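Long-range contacts in surface glycan binding protein B (Bacteroides ovatus, PDB 6E57), which binds mixed-linkage beta-glucan at the cell surface of a gut Bacteroides, probably capturing the polysaccharide for uptake and breakdown: residues A[57-62]-A[128-133]; A[164-169]-A[196-201]; A[315-320]-A[411-416]; A[342-347]-A[389-394]. All blocks are in the same frame, centred on the assembly; numbering follows the deposited sequence.

Contact 1. Residues A[57-62]-A[128-133]; sequences ISRDAN and NPLADD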
loop_
_atom_site.group_PDB
_atom_site.type_symbol
_atom_site.label_atom_id
_atom_site.label_comp_id
_atom_site.label_asym_id
_atom_site.label_seq_id
_atom_site.Cartn_x
_atom_site.Cartn_y
_atom_site.Cartn_z
ATOM N N ILE A 57 5.189 -22.520 -3.102
ATOM C CA ILE A 57 5.554 -23.426 -4.195
ATOM C C ILE A 57 5.413 -22.685 -5.528
ATOM O O ILE A 57 4.908 -21.565 -5.569
ATOM C CB ILE A 57 4.717 -24.725 -4.142
ATOM C CG1 ILE A 57 3.204 -24.470 -4.095
ATOM C CG2 ILE A 57 5.166 -25.594 -2.977
ATOM C CD1 ILE A 57 2.523 -24.500 -5.445
ATOM N N SER A 58 5.896 -23.323 -6.601
ATOM C CA SER A 58 5.851 -22.775 -7.957
ATOM C C SER A 58 4.565 -23.215 -8.666
ATOM O O SER A 58 3.974 -24.238 -8.339
ATOM C CB SER A 58 7.070 -23.179 -8.739
ATOM O OG SER A 58 8.231 -22.570 -8.200
ATOM N N ARG A 59 4.176 -22.427 -9.672
ATOM C CA ARG A 59 2.917 -22.582 -10.411
ATOM C C ARG A 59 2.871 -23.948 -11.118
ATOM O O ARG A 59 1.786 -24.491 -11.329
ATOM C CB ARG A 59 2.751 -21.368 -11.341
ATOM C CG ARG A 59 2.143 -21.642 -12.710
ATOM C CD ARG A 59 3.200 -21.864 -13.777
ATOM N NE ARG A 59 2.614 -22.389 -15.002
ATOM C CZ ARG A 59 3.174 -22.330 -16.204
ATOM N NH1 ARG A 59 4.288 -21.645 -16.392
ATOM N NH2 ARG A 59 2.609 -22.955 -17.221
ATOM N N ASP A 60 4.042 -24.499 -11.470
ATOM C CA ASP A 60 4.152 -25.799 -12.157
ATOM C C ASP A 60 4.081 -26.950 -11.142
ATOM O O ASP A 60 3.657 -28.048 -11.488
ATOM C CB ASP A 60 5.420 -25.885 -13.016
ATOM C CG ASP A 60 6.730 -25.613 -12.289
ATOM O OD1 ASP A 60 6.686 -25.219 -11.102
ATOM O OD2 ASP A 60 7.790 -25.786 -12.923
ATOM N N ALA A 61 4.510 -26.697 -9.900
ATOM C CA ALA A 61 4.407 -27.670 -8.806
ATOM C C ALA A 61 2.973 -27.695 -8.261
ATOM O O ALA A 61 2.174 -26.803 -8.542
ATOM C CB ALA A 61 5.399 -27.337 -7.721
ATOM N N ASN A 62 2.668 -28.731 -7.474
ATOM C CA ASN A 62 1.342 -28.941 -6.901
ATOM C C ASN A 62 1.404 -28.769 -5.377
ATOM O O ASN A 62 2.412 -29.089 -4.747
ATOM C CB ASN A 62 0.777 -30.313 -7.282
ATOM C CG ASN A 62 0.148 -30.337 -8.660
ATOM O OD1 ASN A 62 0.395 -29.455 -9.479
ATOM N ND2 ASN A 62 -0.671 -31.340 -8.924
ATOM N N ASN A 128 4.013 -19.053 -6.726
ATOM C CA ASN A 128 4.849 -18.108 -7.470
ATOM C C ASN A 128 4.793 -18.429 -8.960
ATOM O O ASN A 128 4.758 -19.596 -9.346
ATOM C CB ASN A 128 6.300 -18.132 -6.986
ATOM C CG ASN A 128 6.421 -17.899 -5.497
ATOM O OD1 ASN A 128 6.039 -16.842 -4.996
ATOM N ND2 ASN A 128 6.943 -18.880 -4.783
ATOM N N PRO A 129 4.807 -17.408 -9.845
ATOM C CA PRO A 129 4.836 -17.646 -11.288
ATOM C C PRO A 129 6.244 -18.046 -11.756
ATOM O O PRO A 129 7.205 -17.887 -11.008
ATOM C CB PRO A 129 4.417 -16.286 -11.861
ATOM C CG PRO A 129 4.939 -15.282 -10.851
ATOM C CD PRO A 129 4.817 -15.976 -9.509
ATOM N N LEU A 130 6.342 -18.569 -12.981
ATOM C CA LEU A 130 7.631 -18.766 -13.634
ATOM C C LEU A 130 8.100 -17.430 -14.223
ATOM O O LEU A 130 7.306 -16.504 -14.413
ATOM C CB LEU A 130 7.497 -19.844 -14.713
ATOM C CG LEU A 130 7.108 -21.233 -14.204
ATOM C CD1 LEU A 130 7.174 -22.263 -15.323
ATOM C CD2 LEU A 130 7.992 -21.658 -13.040
ATOM N N ALA A 131 9.405 -17.345 -14.504
ATOM C CA ALA A 131 10.046 -16.117 -14.971
ATOM C C ALA A 131 9.349 -15.590 -16.235
ATOM O O ALA A 131 9.111 -14.385 -16.356
ATOM C CB ALA A 131 11.512 -16.373 -15.215
ATOM N N ASP A 132 9.012 -16.506 -17.152
ATOM C CA ASP A 132 8.506 -16.174 -18.488
ATOM C C ASP A 132 6.977 -16.012 -18.485
ATOM O O ASP A 132 6.415 -15.564 -19.478
ATOM C CB ASP A 132 8.938 -17.232 -19.512
ATOM C CG ASP A 132 10.387 -17.129 -19.971
ATOM O OD1 ASP A 132 11.058 -16.133 -19.617
ATOM O OD2 ASP A 132 10.836 -18.047 -20.692
ATOM N N ASP A 133 6.310 -16.375 -17.383
ATOM C CA ASP A 133 4.846 -16.279 -17.277
ATOM C C ASP A 133 4.410 -14.818 -17.303
ATOM O O ASP A 133 5.074 -13.964 -16.720
ATOM C CB ASP A 133 4.316 -16.886 -15.975
ATOM C CG ASP A 133 4.270 -18.402 -15.937
ATOM O OD1 ASP A 133 4.708 -19.031 -16.917
ATOM O OD2 ASP A 133 3.789 -18.941 -14.918
#
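The guanidinium of Arg-59 and the carboxylate of Asp-133 are the flat groups that meet here, their planes 54° apart, and Leu-130 packs beside them. Neither Asp-133 OD1 nor Leu-130 CD1 lies squarely over a face or at an edge of the guanidinium; both approach it obliquely. The salt bridge runs from Arg-59 NH1 to Asp-133 OD1 at 2.7 Å. A bend in the arginine at its second torsion (chi2 -95°) swings the guanidinium across to the carboxylate. Asp-133 OD2 accepts a weak bond from Leu-130 N within the type I turn 130-133, which may help orient the carboxylate. Leu-130 crosses the arginine at about a right angle, its CG 4.0 Å from Arg-59 CD. Asp-133 is buried, and the charge facing it probably favours its ionised form.

The backbones pair in parallel at Ser-58 and Asn-128. Asn-128 N donates to Ile-57 O at 2.9 Å in a nearly straight bond, and Arg-59 N returns a weak one to Asn-128 O. The amide of Asn-128 turns to Asn-56, bonding through ND2 to its OD1. The contact thus closes the end of a mixed five-stranded sheet: edge strand 53-58 pairs with strand 118-128 just where both run out, the first into a turn toward strand 63-70, the second into the loop leading to strand 135-137.

Contact 2. Residues A[164-169]-A[196-201]; sequences ILLGGN and GDYRIV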
loop_
_atom_site.group_PDB
_atom_site.type_symbol
_atom_site.label_atom_id
_atom_site.label_comp_id
_atom_site.label_asym_id
_atom_site.label_seq_id
_atom_site.Cartn_x
_atom_site.Cartn_y
_atom_site.Cartn_z
ATOM N N ILE A 164 -8.296 -10.794 -20.232
ATOM C CA ILE A 164 -8.358 -10.948 -18.789
ATOM C C ILE A 164 -9.753 -11.470 -18.434
ATOM O O ILE A 164 -10.748 -10.961 -18.945
ATOM C CB ILE A 164 -8.059 -9.620 -18.065
ATOM C CG1 ILE A 164 -6.693 -9.048 -18.451
ATOM C CG2 ILE A 164 -8.189 -9.801 -16.560
ATOM C CD1 ILE A 164 -6.499 -7.606 -18.054
ATOM N N LEU A 165 -9.802 -12.479 -17.559
ATOM C CA LEU A 165 -11.055 -13.052 -17.071
ATOM C C LEU A 165 -11.352 -12.474 -15.682
ATOM O O LEU A 165 -10.501 -12.510 -14.793
ATOM C CB LEU A 165 -10.942 -14.581 -17.025
ATOM C CG LEU A 165 -10.503 -15.262 -18.323
ATOM C CD1 LEU A 165 -10.495 -16.774 -18.160
ATOM C CD2 LEU A 165 -11.392 -14.860 -19.493
ATOM N N LEU A 166 -12.568 -11.937 -15.520
ATOM C CA LEU A 166 -13.003 -11.293 -14.292
ATOM C C LEU A 166 -14.469 -11.654 -14.035
ATOM O O LEU A 166 -15.368 -11.164 -14.728
ATOM C CB LEU A 166 -12.813 -9.780 -14.436
ATOM C CG LEU A 166 -12.734 -8.988 -13.131
ATOM C CD1 LEU A 166 -12.065 -7.643 -13.363
ATOM C CD2 LEU A 166 -14.109 -8.798 -12.513
ATOM N N GLY A 167 -14.684 -12.530 -13.046
ATOM C CA GLY A 167 -16.012 -12.915 -12.575
ATOM C C GLY A 167 -16.966 -13.250 -13.711
ATOM O O GLY A 167 -18.055 -12.680 -13.805
ATOM N N GLY A 168 -16.542 -14.170 -14.585
ATOM C CA GLY A 168 -17.387 -14.681 -15.659
ATOM C C GLY A 168 -17.244 -13.894 -16.953
ATOM O O GLY A 168 -17.452 -14.450 -18.029
ATOM N N ASN A 169 -16.907 -12.600 -16.852
ATOM C CA ASN A 169 -16.711 -11.747 -18.024
ATOM C C ASN A 169 -15.346 -12.056 -18.651
ATOM O O ASN A 169 -14.404 -12.426 -17.955
ATOM C CB ASN A 169 -16.834 -10.258 -17.684
ATOM C CG ASN A 169 -18.176 -9.902 -17.082
ATOM O OD1 ASN A 169 -18.532 -10.405 -16.019
ATOM N ND2 ASN A 169 -18.923 -9.038 -17.749
ATOM N N GLY A 196 -17.517 -6.393 -5.046
ATOM C CA GLY A 196 -16.901 -7.577 -4.453
ATOM C C GLY A 196 -15.450 -7.740 -4.875
ATOM O O GLY A 196 -14.888 -6.869 -5.548
ATOM N N ASP A 197 -14.859 -8.872 -4.469
ATOM C CA ASP A 197 -13.467 -9.230 -4.746
ATOM C C ASP A 197 -13.441 -10.410 -5.729
ATOM O O ASP A 197 -14.108 -11.410 -5.508
ATOM C CB ASP A 197 -12.719 -9.560 -3.449
ATOM C CG ASP A 197 -12.480 -8.354 -2.551
ATOM O OD1 ASP A 197 -13.450 -7.604 -2.299
ATOM O OD2 ASP A 197 -11.322 -8.168 -2.114
ATOM N N TYR A 198 -12.666 -10.277 -6.812
ATOM C CA TYR A 198 -12.571 -11.301 -7.857
ATOM C C TYR A 198 -11.105 -11.696 -8.061
ATOM O O TYR A 198 -10.232 -10.844 -8.024
ATOM C CB TYR A 198 -13.171 -10.793 -9.170
ATOM C CG TYR A 198 -14.608 -10.340 -9.082
ATOM C CD1 TYR A 198 -14.926 -9.037 -8.728
ATOM C CD2 TYR A 198 -15.653 -11.208 -9.363
ATOM C CE1 TYR A 198 -16.242 -8.609 -8.647
ATOM C CE2 TYR A 198 -16.974 -10.796 -9.284
ATOM C CZ TYR A 198 -17.271 -9.492 -8.928
ATOM O OH TYR A 198 -18.569 -9.077 -8.852
ATOM N N ARG A 199 -10.858 -12.995 -8.265
ATOM C CA ARG A 199 -9.542 -13.516 -8.652
ATOM C C ARG A 199 -9.450 -13.516 -10.184
ATOM O O ARG A 199 -10.212 -14.213 -10.849
ATOM C CB ARG A 199 -9.319 -14.920 -8.077
ATOM C CG ARG A 199 -7.912 -15.460 -8.300
ATOM C CD ARG A 199 -7.652 -16.787 -7.611
ATOM N NE ARG A 199 -7.592 -16.665 -6.163
ATOM C CZ ARG A 199 -6.558 -16.176 -5.483
ATOM N NH1 ARG A 199 -5.504 -15.696 -6.121
ATOM N NH2 ARG A 199 -6.587 -16.169 -4.162
ATOM N N ILE A 200 -8.521 -12.720 -10.730
ATOM C CA ILE A 200 -8.406 -12.516 -12.175
ATOM C C ILE A 200 -7.395 -13.513 -12.750
ATOM O O ILE A 200 -6.525 -14.020 -12.042
ATOM C CB ILE A 200 -8.030 -11.063 -12.531
ATOM C CG1 ILE A 200 -6.732 -10.608 -11.857
ATOM C CG2 ILE A 200 -9.182 -10.118 -12.224
ATOM C CD1 ILE A 200 -6.025 -9.498 -12.594
ATOM N N VAL A 201 -7.536 -13.767 -14.055
ATOM C CA VAL A 201 -6.714 -14.705 -14.798
ATOM C C VAL A 201 -6.321 -14.041 -16.125
ATOM O O VAL A 201 -7.166 -13.442 -16.790
ATOM C CB VAL A 201 -7.469 -16.031 -15.016
ATOM C CG1 VAL A 201 -6.759 -16.945 -16.006
ATOM C CG2 VAL A 201 -7.716 -16.755 -13.702
#
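The carbonyl oxygen of Val-201 is gripped twice by the opposing strand. Leu-165 N reaches Val-201 O at 2.9 Å, in the carbonyl plane and almost straight at 171°, while Ile-164 CA adds a CA-H...O contact to the same oxygen at 3.4 Å. The return bond of this antiparallel hydrogen-bonded pair, Val-201 N to Leu-165 O, is weak at 3.3 Å, and Ile-200 CA makes a second CA-H...O contact to Leu-165 O. Leu-165 and Val-201 meet through their CB atoms on one face of the sheet.

Leu-166 meets two neighbours, through CD2 and through CG. With CG set opposite the backbone N (chi1 -159°), its CD2 lies over one face of the Tyr-198 ring, 4.1 Å from the centroid and displaced toward the rim: a CH-pi contact in which the two side chains cross at about a right angle. Leu-166 CG meanwhile packs against Ile-200 CG2 at 3.8 Å. The tyrosine hydroxyl is held by the carbonyl of Ser-194, which helps fix the ring, and Gly-167 CA comes obliquely to Tyr-198 CD2 at 3.7 Å. Ile-164 and Ile-200 both reach Leu-153 of strand 150-154, so this side of the strands is buried.

Leu-166 and Asn-169 exchange backbone bonds across a type I' turn, with Gly-167 and Gly-168 at the corner. This is a tight two-residue beta-hairpin, whose strand 163-166 pairs antiparallel with 196-203, leaving 169-171 at the edge of a five-stranded mixed sheet consistent with an immunoglobulin-like domain.

Contact 3. Residues A[315-320]-A[411-416]; sequences SGHHYV and GYYVDL. With PO4 (phosphate ion), chain K.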
loop_
_atom_site.group_PDB
_atom_site.type_symbol
_atom_site.label_atom_id
_atom_site.label_comp_id
_atom_site.label_asym_id
_atom_site.label_seq_id
_atom_site.Cartn_x
_atom_site.Cartn_y
_atom_site.Cartn_z
ATOM N N SER A 315 12.866 32.818 3.262
ATOM C CA SER A 315 12.350 32.915 1.898
ATOM C C SER A 315 13.333 33.714 1.031
ATOM O O SER A 315 13.954 34.657 1.513
ATOM C CB SER A 315 10.990 33.553 1.912
ATOM O OG SER A 315 10.406 33.520 0.624
ATOM N N GLY A 316 13.471 33.329 -0.244
ATOM C CA GLY A 316 14.343 34.038 -1.188
ATOM C C GLY A 316 14.800 33.159 -2.342
ATOM O O GLY A 316 14.059 32.303 -2.810
ATOM N N HIS A 317 16.031 33.401 -2.809
ATOM C CA HIS A 317 16.635 32.697 -3.944
ATOM C C HIS A 317 18.164 32.776 -3.827
ATOM O O HIS A 317 18.796 33.659 -4.418
ATOM C CB HIS A 317 16.107 33.281 -5.261
ATOM C CG HIS A 317 16.570 32.557 -6.480
ATOM N ND1 HIS A 317 16.145 31.276 -6.787
ATOM C CD2 HIS A 317 17.403 32.928 -7.477
ATOM C CE1 HIS A 317 16.701 30.889 -7.917
ATOM N NE2 HIS A 317 17.479 31.885 -8.360
ATOM N N HIS A 318 18.740 31.836 -3.064
ATOM C CA HIS A 318 20.128 31.888 -2.617
ATOM C C HIS A 318 20.947 30.736 -3.218
ATOM O O HIS A 318 20.733 29.577 -2.874
ATOM C CB HIS A 318 20.174 31.853 -1.088
ATOM C CG HIS A 318 21.551 32.010 -0.543
ATOM N ND1 HIS A 318 22.084 33.247 -0.246
ATOM C CD2 HIS A 318 22.507 31.099 -0.265
ATOM C CE1 HIS A 318 23.311 33.092 0.204
ATOM N NE2 HIS A 318 23.593 31.783 0.201
ATOM N N TYR A 319 21.906 31.078 -4.090
ATOM C CA TYR A 319 22.752 30.100 -4.767
ATOM C C TYR A 319 23.729 29.485 -3.761
ATOM O O TYR A 319 24.180 30.168 -2.837
ATOM C CB TYR A 319 23.522 30.732 -5.931
ATOM C CG TYR A 319 24.310 29.736 -6.747
ATOM C CD1 TYR A 319 23.666 28.749 -7.477
ATOM C CD2 TYR A 319 25.696 29.750 -6.768
ATOM C CE1 TYR A 319 24.373 27.816 -8.219
ATOM C CE2 TYR A 319 26.419 28.822 -7.503
ATOM C CZ TYR A 319 25.755 27.849 -8.231
ATOM O OH TYR A 319 26.445 26.922 -8.958
ATOM N N VAL A 320 24.054 28.203 -3.976
ATOM C CA VAL A 320 24.978 27.444 -3.136
ATOM C C VAL A 320 26.033 26.783 -4.032
ATOM O O VAL A 320 25.689 26.050 -4.953
ATOM C CB VAL A 320 24.232 26.383 -2.306
ATOM C CG1 VAL A 320 25.189 25.554 -1.462
ATOM C CG2 VAL A 320 23.148 27.002 -1.439
ATOM N N GLY A 411 25.378 23.982 -7.332
ATOM C CA GLY A 411 24.545 24.053 -8.529
ATOM C C GLY A 411 23.055 24.059 -8.231
ATOM O O GLY A 411 22.260 23.536 -9.026
ATOM N N TYR A 412 22.668 24.662 -7.101
ATOM C CA TYR A 412 21.259 24.791 -6.743
ATOM C C TYR A 412 21.038 26.068 -5.927
ATOM O O TYR A 412 21.990 26.705 -5.475
ATOM C CB TYR A 412 20.773 23.562 -5.974
ATOM C CG TYR A 412 21.227 23.484 -4.537
ATOM C CD1 TYR A 412 22.448 22.919 -4.207
ATOM C CD2 TYR A 412 20.435 23.965 -3.505
ATOM C CE1 TYR A 412 22.875 22.840 -2.892
ATOM C CE2 TYR A 412 20.847 23.892 -2.184
ATOM C CZ TYR A 412 22.071 23.324 -1.876
ATOM O OH TYR A 412 22.494 23.238 -0.581
ATOM N N TYR A 413 19.760 26.418 -5.763
ATOM C CA TYR A 413 19.330 27.556 -4.981
ATOM C C TYR A 413 18.417 27.063 -3.860
ATOM O O TYR A 413 17.650 26.134 -4.074
ATOM C CB TYR A 413 18.540 28.549 -5.835
ATOM C CG TYR A 413 19.298 29.193 -6.965
ATOM C CD1 TYR A 413 19.354 28.602 -8.218
ATOM C CD2 TYR A 413 19.921 30.421 -6.799
ATOM C CE1 TYR A 413 20.033 29.197 -9.270
ATOM C CE2 TYR A 413 20.599 31.031 -7.842
ATOM C CZ TYR A 413 20.656 30.419 -9.081
ATOM O OH TYR A 413 21.327 31.016 -10.108
ATOM N N VAL A 414 18.507 27.702 -2.690
ATOM C CA VAL A 414 17.537 27.525 -1.617
ATOM C C VAL A 414 16.480 28.625 -1.767
ATOM O O VAL A 414 16.819 29.808 -1.764
ATOM C CB VAL A 414 18.214 27.569 -0.236
ATOM C CG1 VAL A 414 17.196 27.637 0.890
ATOM C CG2 VAL A 414 19.163 26.396 -0.041
ATOM N N ASP A 415 15.213 28.217 -1.907
ATOM C CA ASP A 415 14.102 29.129 -2.211
ATOM C C ASP A 415 13.169 29.297 -1.001
ATOM O O ASP A 415 12.544 30.349 -0.856
ATOM C CB ASP A 415 13.309 28.646 -3.428
ATOM C CG ASP A 415 14.102 28.621 -4.725
ATOM O OD1 ASP A 415 14.891 29.565 -4.947
ATOM O OD2 ASP A 415 13.917 27.657 -5.510
ATOM N N LEU A 416 13.047 28.260 -0.163
ATOM C CA LEU A 416 12.189 28.300 1.028
ATOM C C LEU A 416 12.706 27.310 2.081
ATOM O O LEU A 416 13.235 26.250 1.751
ATOM C CB LEU A 416 10.754 27.960 0.612
ATOM C CG LEU A 416 9.660 28.353 1.606
ATOM C CD1 LEU A 416 9.444 29.858 1.607
ATOM C CD2 LEU A 416 8.358 27.633 1.293
HETATM P P PO4 K . 30.348 28.273 -9.442
HETATM O O1 PO4 K . 31.284 27.266 -10.071
HETATM O O2 PO4 K . 30.929 28.751 -8.132
HETATM O O3 PO4 K . 29.003 27.635 -9.184
HETATM O O4 PO4 K . 30.181 29.443 -10.386
#
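Segments 315-320 and 411-416 pair antiparallel, with His-318 and Val-414 exchanging N-H...O bonds and a bulge shifting the register by one between Ser-315 and His-318. On one face the Tyr-413 ring is sandwiched. His-317 lies flat over one side in an offset stack, centroids 3.8 Å apart and planes at 15°, while Tyr-319 presents its edge to the opposite side at 5.2 Å between centroids. The bond from His-317 ND1 to the syn side of Asp-415 OD1 (2.8 Å) fixes the imidazole's rotation, ring and carboxylate nearly coplanar. Asp-415 OD2 is taken by Ser-355 OG, and Tyr-413 OH by Glu-357. In the glycan-binding C-terminal domain, strand 412-419 pairs with 317-321 on one side and 349-356 on the other; opposite Val-353 it carries a classic beta bulge at Asp-415 and Leu-416. On the other face Val-320 CB sits over the Tyr-412 ring, 4.0 Å from its centroid. Tyr-319 OH donates to O3 of a phosphate ion at 2.7 Å, the oxygen lying in the ring plane at its edge; Ser-321 OG also binds this ion, which probably comes from the crystallisation liquor.

Contact 4. Residues A[342-347]-A[389-394]; sequences AGITAG and LILTQD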
loop_
_atom_site.group_PDB
_atom_site.type_symbol
_atom_site.label_atom_id
_atom_site.label_comp_id
_atom_site.label_asym_id
_atom_site.label_seq_id
_atom_site.Cartn_x
_atom_site.Cartn_y
_atom_site.Cartn_z
ATOM N N ALA A 342 17.197 26.700 18.042
ATOM C CA ALA A 342 17.161 26.412 19.479
ATOM C C ALA A 342 15.708 26.265 19.962
ATOM O O ALA A 342 15.441 25.555 20.927
ATOM C CB ALA A 342 17.891 27.496 20.235
ATOM N N GLY A 343 14.777 26.939 19.278
ATOM C CA GLY A 343 13.369 26.970 19.651
ATOM C C GLY A 343 12.568 25.799 19.098
ATOM O O GLY A 343 11.477 25.514 19.589
ATOM N N ILE A 344 13.091 25.132 18.065
ATOM C CA ILE A 344 12.379 24.035 17.408
ATOM C C ILE A 344 12.341 22.828 18.352
ATOM O O ILE A 344 13.363 22.477 18.947
ATOM C CB ILE A 344 13.024 23.688 16.052
ATOM C CG1 ILE A 344 12.863 24.832 15.047
ATOM C CG2 ILE A 344 12.466 22.377 15.516
ATOM C CD1 ILE A 344 13.683 24.668 13.789
ATOM N N THR A 345 11.160 22.205 18.468
ATOM C CA THR A 345 10.958 21.026 19.316
ATOM C C THR A 345 11.282 19.751 18.522
ATOM O O THR A 345 10.965 19.649 17.338
ATOM C CB THR A 345 9.531 20.978 19.876
ATOM O OG1 THR A 345 8.641 20.761 18.782
ATOM C CG2 THR A 345 9.138 22.236 20.621
ATOM N N ALA A 346 11.905 18.780 19.197
ATOM C CA ALA A 346 12.297 17.510 18.588
ATOM C C ALA A 346 11.066 16.835 17.975
ATOM O O ALA A 346 9.987 16.849 18.564
ATOM C CB ALA A 346 12.954 16.621 19.615
ATOM N N GLY A 347 11.248 16.264 16.780
ATOM C CA GLY A 347 10.185 15.579 16.055
ATOM C C GLY A 347 9.611 16.431 14.935
ATOM O O GLY A 347 8.888 15.918 14.079
ATOM N N LEU A 389 13.153 16.585 6.350
ATOM C CA LEU A 389 13.980 15.919 7.340
ATOM C C LEU A 389 13.382 16.174 8.725
ATOM O O LEU A 389 13.105 17.322 9.083
ATOM C CB LEU A 389 15.404 16.474 7.253
ATOM C CG LEU A 389 16.390 15.935 8.290
ATOM C CD1 LEU A 389 16.843 14.527 7.931
ATOM C CD2 LEU A 389 17.587 16.862 8.433
ATOM N N ILE A 390 13.198 15.097 9.491
ATOM C CA ILE A 390 12.741 15.183 10.868
ATOM C C ILE A 390 13.956 15.477 11.753
ATOM O O ILE A 390 14.919 14.712 11.756
ATOM C CB ILE A 390 12.001 13.896 11.288
ATOM C CG1 ILE A 390 10.734 13.698 10.451
ATOM C CG2 ILE A 390 11.696 13.900 12.780
ATOM C CD1 ILE A 390 9.995 12.418 10.743
ATOM N N LEU A 391 13.888 16.596 12.484
ATOM C CA LEU A 391 14.934 17.026 13.399
ATOM C C LEU A 391 14.716 16.370 14.769
ATOM O O LEU A 391 13.809 16.750 15.511
ATOM C CB LEU A 391 14.907 18.555 13.506
ATOM C CG LEU A 391 15.131 19.310 12.197
ATOM C CD1 LEU A 391 14.956 20.805 12.394
ATOM C CD2 LEU A 391 16.503 19.006 11.622
ATOM N N THR A 392 15.563 15.385 15.089
ATOM C CA THR A 392 15.571 14.723 16.392
ATOM C C THR A 392 16.204 15.650 17.435
ATOM O O THR A 392 16.776 16.681 17.094
ATOM C CB THR A 392 16.327 13.390 16.331
ATOM O OG1 THR A 392 17.672 13.664 15.936
ATOM C CG2 THR A 392 15.699 12.396 15.380
ATOM N N GLN A 393 16.101 15.260 18.710
ATOM C CA GLN A 393 16.686 16.021 19.809
ATOM C C GLN A 393 18.217 16.005 19.683
ATOM O O GLN A 393 18.877 16.979 20.037
ATOM C CB GLN A 393 16.219 15.470 21.159
ATOM C CG GLN A 393 16.717 16.265 22.361
ATOM C CD GLN A 393 16.253 17.702 22.360
ATOM O OE1 GLN A 393 15.062 17.993 22.432
ATOM N NE2 GLN A 393 17.200 18.620 22.282
ATOM N N ASP A 394 18.768 14.900 19.171
ATOM C CA ASP A 394 20.210 14.770 18.946
ATOM C C ASP A 394 20.656 15.744 17.849
ATOM O O ASP A 394 21.667 16.413 17.998
ATOM C CB ASP A 394 20.603 13.331 18.602
ATOM C CG ASP A 394 20.778 12.427 19.811
ATOM O OD1 ASP A 394 20.441 12.857 20.929
ATOM O OD2 ASP A 394 21.256 11.299 19.623
#
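An extended first torsion (chi1 -176°) followed by a bend at the second (chi2 61°) folds Gln-393 back over Ala-346, bringing Gln-393 OE1 to 3.8 Å from Ala-346 CB. The methyl also meets the start of the helix backbone, with Gln-393 N at 3.5 Å from Ala-346 CB. The other end of the glutamine amide is occupied: NE2 bonds to Asn-397 OD1, one turn further along the helix, which probably helps hold the bend. Ile-390 CG2 rests 3.7 Å from Gly-347 O. Between these side chains runs the one hydrogen bond of the contact, Gly-347 N to Leu-391 O, 2.9 Å long and nearly straight at 169°, its donor tilted from the carbonyl plane. Ala-346 CA adds a CA-H...O contact to the same oxygen. Ile-344 CG2 packs loosely on buried Leu-391 CD1 at 4.3 Å, and both residues touch Leu-396 of helix 393-401. Leu-391 also bonds through its backbone to Ser-348. The loop from helix 338-343 to strand 349-356 therefore crosses a strand-to-helix junction at a steep angle, and in that junction Thr-392 is the N-cap of helix 393-401, its OG1 receiving Met-395 N.

Contacts 1 and 2 precede contacts 3 and 4 along the chain. They belong to two separate five-stranded sheets; the centres of contacts 1 and 2 are 20 Å apart and their nearest atoms about 10 Å, without touching. The side chain of Pro-129 in contact 1 is about 12 Å from a bound sodium ion. Contacts 3 and 4 share the C-terminal domain, far from the first two: the centres of contacts 1 and 4 are 49 Å apart. Contact 4 is nested in the loop closed by contact 3, with 23 Å between the centres of contacts 3 and 4, and strand 349-356 links them. The side chain of Val-320 is about 10 Å from a glucose unit of the bound glycan and precedes in sequence the pocket residues Trp-322, Asp-323 and Asp-326.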